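Local atomic coordinates of V-type ATP synthase alpha chain (Nanoarchaeum equitans Kin4-M, PDB entry 5BN3), a protein that belongs to the rotary ATPase family as a V-type A (alpha) subunit and carries a P-loop nucleotide-binding domain that holds ADP. Residues K65-E70 / W182-P187; F140-I145 / E306-Q311; K186-K191 / G301-E306. One frame throughout, in Å; residues are numbered along the deposited sequence.

Interaction 1 (K65-E70 / W182-P187); sequences KPLTIE and WPIRKP
T68 and I69 pair with P183 and W182 in a two-stranded antiparallel sheet of strands 68-71 and 180-183, which brings together parts of the chain more than a hundred residues apart and lies against helix 293-309. I69 and W182 form the hydrogen-bonded pair: I69 N gives to W182 O (3.0 Å), and W182 N returns a bond to I69 O (3.2 Å). Their side chains leave on the same face and both lean on T303 of the helix. At the neighbouring non-hydrogen-bonded pair, T68 stands opposite P183, a place that suits proline because no N-H is asked of it there. Beyond it, I184 N bonds to L67 O (3.0 Å). The same carbonyl oxygen accepts from a water that also takes the N-H of R185, and it meets P183 CA in a CA-H...O contact.

I184 wedges its two branches against different neighbours. With CG1 set between the backbone N and the carbonyl carbon (chi1 60°), CD1 reaches L67 CD2 (3.8 Å), while CG2 packs on I69 CG2 (3.7 Å), the two isoleucines crossing at about a right angle. After the strand, a type I turn runs from P183 to K186. It is braced by the W182 indole, which has P183 CD over one face and gives NE1, in the ring plane, to K186 O at 2.8 Å.

Interaction 2 (F140-I145 / E306-Q311); sequences FEHRII and EYFRDQ
H142 and Q311 hold the tight side of this contact, where a beta strand meets the C-terminal end region of helix 293-309. The imidazole points its NE2 at Y307 OH, 2.8 Å away in a nearly straight hydrogen bond in which either group could be the donor. F308 CE1 stands over one imidazole face, offset toward the rim, and the three rings form an aromatic cluster. E137 holds ND1, so both ring nitrogens of this buried histidine have a partner. Q311 is extended beyond CG and thus carries its amide to the strand: OE1 takes R143 N (3.0 Å) from well above the carbonyl plane, while NE2 lies over the Y307 ring, toward its rim.

Within this chain, strand 140-145 is an outer strand of an antiparallel sheet in the barrel-sandwich region, whereas the helix belongs to the nucleotide-binding domain, so the contact joins two domains. I145 adds a slim apolar branch to the packed side: CD1 touches D310 CB (3.6 Å), leaving the D310 carboxylate to R188 and R309, and CG1 meets Y307 CE1 (3.9 Å).

On the more exposed side, packing gives way to single polar contacts. The extended R143 side chain crosses Q311 obliquely, and NH1 gives to Q311 O (2.8 Å) in the guanidinium plane. In that same plane, R143 NE bridges to OE1 of the exposed E141 at 2.9 Å.

Interaction 3 (K186-K191 / G301-E306); sequences KPRPYK and GATIGE
The irregular segment 186-191 passes beside helix segment 301-306 at a moderate distance, with the CA atoms of P187 and T303 7.0 Å apart and those of R188 and E306 6.3 Å apart. What closes the gap is chiefly the side chain of E306. Extended beyond CG, it lifts its carboxylate to the loop, where OE1 accepts R188 N at 3.0 Å (N-H...O angle 160°). The N-H comes from above the carboxylate plane, and a longer, weak bond from the same nitrogen reaches OE2. R188 lies between two prolines, so its amide is the one backbone N-H that residues 187-189 can offer, and an acidic side chain is well suited to receive it in this buried place. OE1 is also bridged to R359, which probably helps to stabilise the negative charge.

The R188 side chain itself lies across E306 without a charge pair between them: NE stays 5.2 Å from OE1. Its aliphatic part does the touching instead, CG at 3.5 Å from E306 OE1 and CD at 3.8 Å from both E306 CB and T303 O. A bend at chi3 (58°) then turns the guanidinium away to other partners, with NE in a salt bridge to D310, NH1 bonded to H180 and the group in a cation-pi contact with W182. An arginine thus serves both as apolar packing along its chain and as a polar clasp at its end. T303 keeps its OG1 bonded back to Y299 O within its own helix.

Helix 293-309 follows strand 280-285, on which I304 packs, and leads to strand 314-320, parallel to the first, with strand 244-250 between them. The loop is therefore fastened to the helix of a beta-alpha-beta crossover in the P-loop nucleotide-binding fold.

Helix 293-309 connects all three contacts: interactions 2 and 3 use it directly and share E306, while the sheet of interaction 1 rests on it, I69 CG2 lying 3.7 Å from T303 CG2. Interactions 1 and 3 share K186 and P187, with centres about 10 Å apart. Interactions 2 and 3, about 11 Å apart between centres, are joined by the salt bridge of R188 NE with D310 OD2 (2.7 Å). The centres of interactions 1 and 2 are about 17 Å apart. None of the segments supplies a residue of the ADP pocket, though the F308 side chain lies about 10 Å from a magnesium ion.

Interaction 1 (K65-E70 / W182-P187)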
loop_
_atom_site.group_PDB
_atom_site.type_symbol
_atom_site.label_atom_id
_atom_site.label_comp_id
_atom_site.label_asym_id
_atom_site.label_seq_id
_atom_site.Cartn_x
_atom_site.Cartn_y
_atom_site.Cartn_z
ATOM N N LYS A 65 23.586 -29.881 -26.565
ATOM C CA LYS A 65 23.605 -30.435 -25.224
ATOM C C LYS A 65 23.008 -29.491 -24.200
ATOM O O LYS A 65 23.005 -28.276 -24.395
ATOM N N PRO A 66 22.486 -30.048 -23.100
ATOM C CA PRO A 66 21.947 -29.231 -22.010
ATOM C C PRO A 66 23.051 -28.807 -21.053
ATOM O O PRO A 66 24.203 -29.211 -21.226
ATOM C CB PRO A 66 20.986 -30.189 -21.308
ATOM C CG PRO A 66 21.597 -31.535 -21.524
ATOM C CD PRO A 66 22.245 -31.487 -22.886
ATOM N N LEU A 67 22.701 -27.998 -20.058
ATOM C CA LEU A 67 23.673 -27.514 -19.083
ATOM C C LEU A 67 24.027 -28.631 -18.105
ATOM O O LEU A 67 23.156 -29.148 -17.403
ATOM C CB LEU A 67 23.108 -26.301 -18.337
ATOM C CG LEU A 67 24.088 -25.283 -17.747
ATOM C CD1 LEU A 67 25.041 -24.798 -18.815
ATOM C CD2 LEU A 67 23.343 -24.101 -17.140
ATOM N N THR A 68 25.304 -29.004 -18.060
ATOM C CA THR A 68 25.740 -30.136 -17.246
ATOM C C THR A 68 26.850 -29.789 -16.257
ATOM O O THR A 68 27.485 -28.738 -16.357
ATOM C CB THR A 68 26.236 -31.307 -18.122
ATOM O OG1 THR A 68 27.443 -30.925 -18.792
ATOM C CG2 THR A 68 25.186 -31.693 -19.152
ATOM N N ILE A 69 27.072 -30.694 -15.307
ATOM C CA ILE A 69 28.194 -30.599 -14.382
ATOM C C ILE A 69 28.961 -31.919 -14.382
ATOM O O ILE A 69 28.360 -32.994 -14.464
ATOM C CB ILE A 69 27.722 -30.264 -12.946
ATOM C CG1 ILE A 69 28.907 -30.211 -11.980
ATOM C CG2 ILE A 69 26.706 -31.284 -12.458
ATOM C CD1 ILE A 69 29.932 -29.157 -12.334
ATOM N N GLU A 70 30.287 -31.836 -14.323
ATOM C CA GLU A 70 31.114 -33.032 -14.215
ATOM C C GLU A 70 31.117 -33.529 -12.775
ATOM O O GLU A 70 31.460 -32.785 -11.853
ATOM C CB GLU A 70 32.547 -32.744 -14.673
ATOM C CG GLU A 70 32.694 -32.527 -16.175
ATOM C CD GLU A 70 34.094 -32.097 -16.568
ATOM O OE1 GLU A 70 34.970 -32.016 -15.679
ATOM O OE2 GLU A 70 34.322 -31.833 -17.767
ATOM N N TRP A 182 26.110 -34.721 -15.918
ATOM C CA TRP A 182 24.689 -34.768 -15.606
ATOM C C TRP A 182 24.036 -33.396 -15.748
ATOM O O TRP A 182 24.587 -32.394 -15.291
ATOM C CB TRP A 182 24.471 -35.310 -14.191
ATOM C CG TRP A 182 23.042 -35.602 -13.900
ATOM C CD1 TRP A 182 22.138 -34.770 -13.309
ATOM C CD2 TRP A 182 22.341 -36.812 -14.199
ATOM N NE1 TRP A 182 20.916 -35.391 -13.217
ATOM C CE2 TRP A 182 21.015 -36.647 -13.757
ATOM C CE3 TRP A 182 22.707 -38.022 -14.796
ATOM C CZ2 TRP A 182 20.053 -37.647 -13.894
ATOM C CZ3 TRP A 182 21.755 -39.011 -14.932
ATOM C CH2 TRP A 182 20.443 -38.820 -14.483
ATOM N N PRO A 183 22.857 -33.349 -16.388
ATOM C CA PRO A 183 22.108 -32.097 -16.550
ATOM C C PRO A 183 21.641 -31.569 -15.195
ATOM O O PRO A 183 20.905 -32.266 -14.495
ATOM C CB PRO A 183 20.895 -32.518 -17.393
ATOM C CG PRO A 183 21.292 -33.824 -18.031
ATOM C CD PRO A 183 22.178 -34.489 -17.027
ATOM N N ILE A 184 22.051 -30.356 -14.837
ATOM C CA ILE A 184 21.763 -29.809 -13.512
ATOM C C ILE A 184 20.280 -29.534 -13.254
ATOM O O ILE A 184 19.852 -29.476 -12.101
ATOM C CB ILE A 184 22.580 -28.526 -13.231
ATOM C CG1 ILE A 184 22.253 -27.439 -14.256
ATOM C CG2 ILE A 184 24.070 -28.831 -13.216
ATOM C CD1 ILE A 184 22.956 -26.121 -13.987
ATOM N N ARG A 185 19.501 -29.360 -14.317
ATOM C CA ARG A 185 18.067 -29.102 -14.174
ATOM C C ARG A 185 17.268 -30.383 -13.969
ATOM O O ARG A 185 16.056 -30.343 -13.765
ATOM C CB ARG A 185 17.523 -28.351 -15.393
ATOM C CG ARG A 185 18.045 -26.934 -15.540
ATOM C CD ARG A 185 17.342 -26.197 -16.666
ATOM N NE ARG A 185 17.884 -24.854 -16.850
ATOM C CZ ARG A 185 17.490 -23.790 -16.158
ATOM N NH1 ARG A 185 16.546 -23.911 -15.234
ATOM N NH2 ARG A 185 18.041 -22.606 -16.386
ATOM N N LYS A 186 17.956 -31.517 -14.025
ATOM C CA LYS A 186 17.304 -32.818 -13.930
ATOM C C LYS A 186 17.665 -33.499 -12.618
ATOM O O LYS A 186 18.840 -33.771 -12.361
ATOM C CB LYS A 186 17.731 -33.696 -15.107
ATOM C CG LYS A 186 17.059 -35.055 -15.172
ATOM C CD LYS A 186 17.503 -35.792 -16.428
ATOM C CE LYS A 186 16.897 -37.182 -16.511
ATOM N NZ LYS A 186 17.378 -37.919 -17.714
ATOM N N PRO A 187 16.655 -33.766 -11.779
ATOM C CA PRO A 187 16.875 -34.434 -10.490
ATOM C C PRO A 187 17.452 -35.831 -10.686
ATOM O O PRO A 187 16.993 -36.553 -11.572
ATOM C CB PRO A 187 15.463 -34.540 -9.904
ATOM C CG PRO A 187 14.682 -33.461 -10.587
ATOM C CD PRO A 187 15.245 -33.382 -11.974
HETATM O O HOH W 1 20.160 -29.036 -17.160
#

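Interaction 2 (F140-I145 / E306-Q311)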
loop_
_atom_site.group_PDB
_atom_site.type_symbol
_atom_site.label_atom_id
_atom_site.label_comp_id
_atom_site.label_asym_id
_atom_site.label_seq_id
_atom_site.Cartn_x
_atom_site.Cartn_y
_atom_site.Cartn_z
ATOM N N PHE A 140 38.902 -38.706 2.040
ATOM C CA PHE A 140 37.507 -39.058 1.804
ATOM C C PHE A 140 37.392 -40.219 0.821
ATOM O O PHE A 140 38.010 -40.201 -0.247
ATOM C CB PHE A 140 36.729 -37.849 1.279
ATOM C CG PHE A 140 35.253 -38.093 1.142
ATOM C CD1 PHE A 140 34.411 -37.949 2.234
ATOM C CD2 PHE A 140 34.705 -38.460 -0.078
ATOM C CE1 PHE A 140 33.051 -38.172 2.116
ATOM C CE2 PHE A 140 33.343 -38.687 -0.204
ATOM C CZ PHE A 140 32.517 -38.542 0.895
ATOM N N GLU A 141 36.599 -41.226 1.180
ATOM C CA GLU A 141 36.364 -42.355 0.286
ATOM C C GLU A 141 35.334 -41.997 -0.787
ATOM O O GLU A 141 34.129 -42.179 -0.602
ATOM C CB GLU A 141 35.910 -43.594 1.066
ATOM C CG GLU A 141 35.677 -44.817 0.187
ATOM C CD GLU A 141 35.087 -45.994 0.938
ATOM O OE1 GLU A 141 33.907 -46.324 0.694
ATOM O OE2 GLU A 141 35.805 -46.601 1.762
ATOM N N HIS A 142 35.817 -41.484 -1.912
ATOM C CA HIS A 142 34.937 -41.144 -3.021
ATOM C C HIS A 142 34.512 -42.418 -3.735
ATOM O O HIS A 142 35.349 -43.169 -4.243
ATOM C CB HIS A 142 35.644 -40.200 -3.992
ATOM C CG HIS A 142 34.720 -39.508 -4.946
ATOM N ND1 HIS A 142 34.803 -38.156 -5.206
ATOM C CD2 HIS A 142 33.708 -39.977 -5.709
ATOM C CE1 HIS A 142 33.876 -37.823 -6.083
ATOM N NE2 HIS A 142 33.197 -38.907 -6.409
ATOM N N ARG A 143 33.208 -42.665 -3.766
ATOM C CA ARG A 143 32.681 -43.857 -4.407
ATOM C C ARG A 143 32.325 -43.589 -5.863
ATOM O O ARG A 143 31.475 -42.751 -6.168
ATOM C CB ARG A 143 31.481 -44.391 -3.620
ATOM C CG ARG A 143 31.887 -44.939 -2.256
ATOM C CD ARG A 143 30.726 -45.029 -1.286
ATOM N NE ARG A 143 31.184 -45.399 0.054
ATOM C CZ ARG A 143 30.432 -45.349 1.149
ATOM N NH1 ARG A 143 29.173 -44.942 1.078
ATOM N NH2 ARG A 143 30.941 -45.702 2.319
ATOM N N ILE A 144 33.005 -44.296 -6.760
ATOM C CA ILE A 144 32.766 -44.138 -8.188
ATOM C C ILE A 144 31.501 -44.896 -8.568
ATOM O O ILE A 144 31.511 -46.121 -8.691
ATOM C CB ILE A 144 33.961 -44.636 -9.021
ATOM C CG1 ILE A 144 35.263 -44.035 -8.484
ATOM C CG2 ILE A 144 33.772 -44.291 -10.494
ATOM C CD1 ILE A 144 35.281 -42.509 -8.462
ATOM N N ILE A 145 30.406 -44.160 -8.727
ATOM C CA ILE A 145 29.138 -44.758 -9.114
ATOM C C ILE A 145 28.918 -44.580 -10.610
ATOM O O ILE A 145 29.056 -43.476 -11.142
ATOM C CB ILE A 145 27.955 -44.165 -8.313
ATOM C CG1 ILE A 145 27.988 -42.636 -8.348
ATOM C CG2 ILE A 145 27.996 -44.651 -6.868
ATOM C CD1 ILE A 145 26.780 -41.990 -7.697
ATOM N N GLU A 306 23.112 -34.296 -4.689
ATOM C CA GLU A 306 22.461 -35.556 -5.023
ATOM C C GLU A 306 23.496 -36.615 -5.375
ATOM O O GLU A 306 23.324 -37.788 -5.053
ATOM C CB GLU A 306 21.510 -35.365 -6.207
ATOM C CG GLU A 306 20.253 -34.569 -5.906
ATOM C CD GLU A 306 19.400 -34.369 -7.143
ATOM O OE1 GLU A 306 19.978 -34.211 -8.242
ATOM O OE2 GLU A 306 18.157 -34.378 -7.023
ATOM N N TYR A 307 24.563 -36.190 -6.046
ATOM C CA TYR A 307 25.627 -37.093 -6.479
ATOM C C TYR A 307 26.301 -37.789 -5.302
ATOM O O TYR A 307 26.514 -39.001 -5.324
ATOM C CB TYR A 307 26.660 -36.329 -7.317
ATOM C CG TYR A 307 27.923 -37.102 -7.626
ATOM C CD1 TYR A 307 27.896 -38.218 -8.451
ATOM C CD2 TYR A 307 29.147 -36.703 -7.108
ATOM C CE1 TYR A 307 29.053 -38.922 -8.740
ATOM C CE2 TYR A 307 30.307 -37.400 -7.390
ATOM C CZ TYR A 307 30.252 -38.506 -8.207
ATOM O OH TYR A 307 31.405 -39.200 -8.490
ATOM N N PHE A 308 26.634 -37.024 -4.271
ATOM C CA PHE A 308 27.261 -37.608 -3.090
ATOM C C PHE A 308 26.243 -38.377 -2.253
ATOM O O PHE A 308 26.589 -39.346 -1.577
ATOM C CB PHE A 308 27.975 -36.534 -2.268
ATOM C CG PHE A 308 29.306 -36.128 -2.833
ATOM C CD1 PHE A 308 30.431 -36.912 -2.616
ATOM C CD2 PHE A 308 29.438 -34.967 -3.581
ATOM C CE1 PHE A 308 31.664 -36.546 -3.134
ATOM C CE2 PHE A 308 30.666 -34.594 -4.100
ATOM C CZ PHE A 308 31.781 -35.386 -3.877
ATOM N N ARG A 309 24.985 -37.947 -2.308
ATOM C CA ARG A 309 23.891 -38.691 -1.692
ATOM C C ARG A 309 23.781 -40.082 -2.314
ATOM O O ARG A 309 23.561 -41.073 -1.615
ATOM C CB ARG A 309 22.571 -37.939 -1.872
ATOM C CG ARG A 309 21.347 -38.685 -1.354
ATOM C CD ARG A 309 20.091 -38.214 -2.061
ATOM N NE ARG A 309 20.119 -38.555 -3.483
ATOM C CZ ARG A 309 19.219 -38.147 -4.372
ATOM N NH1 ARG A 309 18.210 -37.374 -3.993
ATOM N NH2 ARG A 309 19.332 -38.507 -5.642
ATOM N N ASP A 310 23.948 -40.149 -3.631
ATOM C CA ASP A 310 23.838 -41.410 -4.361
ATOM C C ASP A 310 24.953 -42.400 -4.012
ATOM O O ASP A 310 24.836 -43.595 -4.281
ATOM C CB ASP A 310 23.818 -41.143 -5.870
ATOM C CG ASP A 310 22.559 -40.429 -6.324
ATOM O OD1 ASP A 310 21.544 -40.468 -5.594
ATOM O OD2 ASP A 310 22.584 -39.837 -7.424
ATOM N N GLN A 311 26.031 -41.902 -3.414
ATOM C CA GLN A 311 27.124 -42.761 -2.972
ATOM C C GLN A 311 26.822 -43.356 -1.602
ATOM O O GLN A 311 27.612 -44.134 -1.067
ATOM C CB GLN A 311 28.443 -41.979 -2.919
ATOM C CG GLN A 311 28.902 -41.419 -4.258
ATOM C CD GLN A 311 30.154 -40.570 -4.142
ATOM O OE1 GLN A 311 30.983 -40.779 -3.253
ATOM N NE2 GLN A 311 30.292 -39.599 -5.037
#

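Interaction 3 (K186-K191 / G301-E306)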
loop_
_atom_site.group_PDB
_atom_site.type_symbol
_atom_site.label_atom_id
_atom_site.label_comp_id
_atom_site.label_asym_id
_atom_site.label_seq_id
_atom_site.Cartn_x
_atom_site.Cartn_y
_atom_site.Cartn_z
ATOM N N LYS A 186 17.956 -31.517 -14.025
ATOM C CA LYS A 186 17.304 -32.818 -13.930
ATOM C C LYS A 186 17.665 -33.499 -12.618
ATOM O O LYS A 186 18.840 -33.771 -12.361
ATOM C CB LYS A 186 17.731 -33.696 -15.107
ATOM C CG LYS A 186 17.059 -35.055 -15.172
ATOM C CD LYS A 186 17.503 -35.792 -16.428
ATOM C CE LYS A 186 16.897 -37.182 -16.511
ATOM N NZ LYS A 186 17.378 -37.919 -17.714
ATOM N N PRO A 187 16.655 -33.766 -11.779
ATOM C CA PRO A 187 16.875 -34.434 -10.490
ATOM C C PRO A 187 17.452 -35.831 -10.686
ATOM O O PRO A 187 16.993 -36.553 -11.572
ATOM C CB PRO A 187 15.463 -34.540 -9.904
ATOM C CG PRO A 187 14.682 -33.461 -10.587
ATOM C CD PRO A 187 15.245 -33.382 -11.974
ATOM N N ARG A 188 18.444 -36.204 -9.883
ATOM C CA ARG A 188 19.052 -37.525 -10.003
ATOM C C ARG A 188 18.163 -38.602 -9.388
ATOM O O ARG A 188 17.676 -38.450 -8.266
ATOM C CB ARG A 188 20.453 -37.539 -9.378
ATOM C CG ARG A 188 21.472 -36.724 -10.170
ATOM C CD ARG A 188 22.842 -36.695 -9.502
ATOM N NE ARG A 188 23.398 -38.032 -9.296
ATOM C CZ ARG A 188 24.057 -38.726 -10.220
ATOM N NH1 ARG A 188 24.244 -38.218 -11.430
ATOM N NH2 ARG A 188 24.527 -39.931 -9.933
ATOM N N PRO A 189 17.953 -39.700 -10.131
ATOM C CA PRO A 189 17.042 -40.777 -9.727
ATOM C C PRO A 189 17.524 -41.540 -8.500
ATOM O O PRO A 189 18.720 -41.560 -8.200
ATOM C CB PRO A 189 17.044 -41.709 -10.943
ATOM C CG PRO A 189 18.367 -41.469 -11.593
ATOM C CD PRO A 189 18.628 -39.999 -11.406
ATOM N N TYR A 190 16.575 -42.152 -7.800
ATOM C CA TYR A 190 16.852 -43.002 -6.650
ATOM C C TYR A 190 15.758 -44.055 -6.602
ATOM O O TYR A 190 14.857 -44.043 -7.442
ATOM C CB TYR A 190 16.872 -42.178 -5.357
ATOM C CG TYR A 190 15.651 -41.312 -5.159
ATOM C CD1 TYR A 190 15.613 -40.016 -5.647
ATOM C CD2 TYR A 190 14.541 -41.788 -4.475
ATOM C CE1 TYR A 190 14.506 -39.220 -5.471
ATOM C CE2 TYR A 190 13.429 -40.998 -4.292
ATOM C CZ TYR A 190 13.417 -39.716 -4.792
ATOM O OH TYR A 190 12.311 -38.924 -4.612
ATOM N N LYS A 191 15.818 -44.961 -5.632
ATOM C CA LYS A 191 14.822 -46.030 -5.562
ATOM C C LYS A 191 13.546 -45.629 -4.828
ATOM O O LYS A 191 12.451 -45.764 -5.371
ATOM C CB LYS A 191 15.422 -47.313 -4.977
ATOM C CG LYS A 191 16.303 -48.066 -5.962
ATOM C CD LYS A 191 16.613 -49.472 -5.479
ATOM C CE LYS A 191 17.215 -50.307 -6.597
ATOM N NZ LYS A 191 17.477 -51.708 -6.169
ATOM N N GLY A 301 24.657 -26.886 -7.308
ATOM C CA GLY A 301 24.934 -27.348 -5.958
ATOM C C GLY A 301 24.011 -28.465 -5.526
ATOM O O GLY A 301 24.419 -29.378 -4.807
ATOM N N ALA A 302 22.759 -28.389 -5.961
ATOM C CA ALA A 302 21.793 -29.436 -5.670
ATOM C C ALA A 302 22.193 -30.740 -6.353
ATOM O O ALA A 302 22.112 -31.814 -5.756
ATOM C CB ALA A 302 20.407 -29.009 -6.115
ATOM N N THR A 303 22.611 -30.639 -7.613
ATOM C CA THR A 303 23.021 -31.808 -8.390
ATOM C C THR A 303 24.234 -32.505 -7.780
ATOM O O THR A 303 24.266 -33.734 -7.672
ATOM C CB THR A 303 23.336 -31.419 -9.848
ATOM O OG1 THR A 303 22.154 -30.889 -10.461
ATOM C CG2 THR A 303 23.801 -32.633 -10.633
ATOM N N ILE A 304 25.233 -31.718 -7.388
ATOM C CA ILE A 304 26.416 -32.252 -6.724
ATOM C C ILE A 304 26.026 -32.892 -5.389
ATOM O O ILE A 304 26.566 -33.933 -5.009
ATOM C CB ILE A 304 27.474 -31.146 -6.509
ATOM C CG1 ILE A 304 27.994 -30.643 -7.861
ATOM C CG2 ILE A 304 28.622 -31.653 -5.656
ATOM C CD1 ILE A 304 28.951 -29.462 -7.756
ATOM N N GLY A 305 25.076 -32.276 -4.689
ATOM C CA GLY A 305 24.566 -32.827 -3.443
ATOM C C GLY A 305 23.915 -34.180 -3.635
ATOM O O GLY A 305 24.132 -35.101 -2.842
ATOM N N GLU A 306 23.112 -34.296 -4.689
ATOM C CA GLU A 306 22.461 -35.556 -5.023
ATOM C C GLU A 306 23.496 -36.615 -5.375
ATOM O O GLU A 306 23.324 -37.788 -5.053
ATOM C CB GLU A 306 21.510 -35.365 -6.207
ATOM C CG GLU A 306 20.253 -34.569 -5.906
ATOM C CD GLU A 306 19.400 -34.369 -7.143
ATOM O OE1 GLU A 306 19.978 -34.211 -8.242
ATOM O OE2 GLU A 306 18.157 -34.378 -7.023
HETATM O O HOH W 2 16.734 -36.288 -6.340
#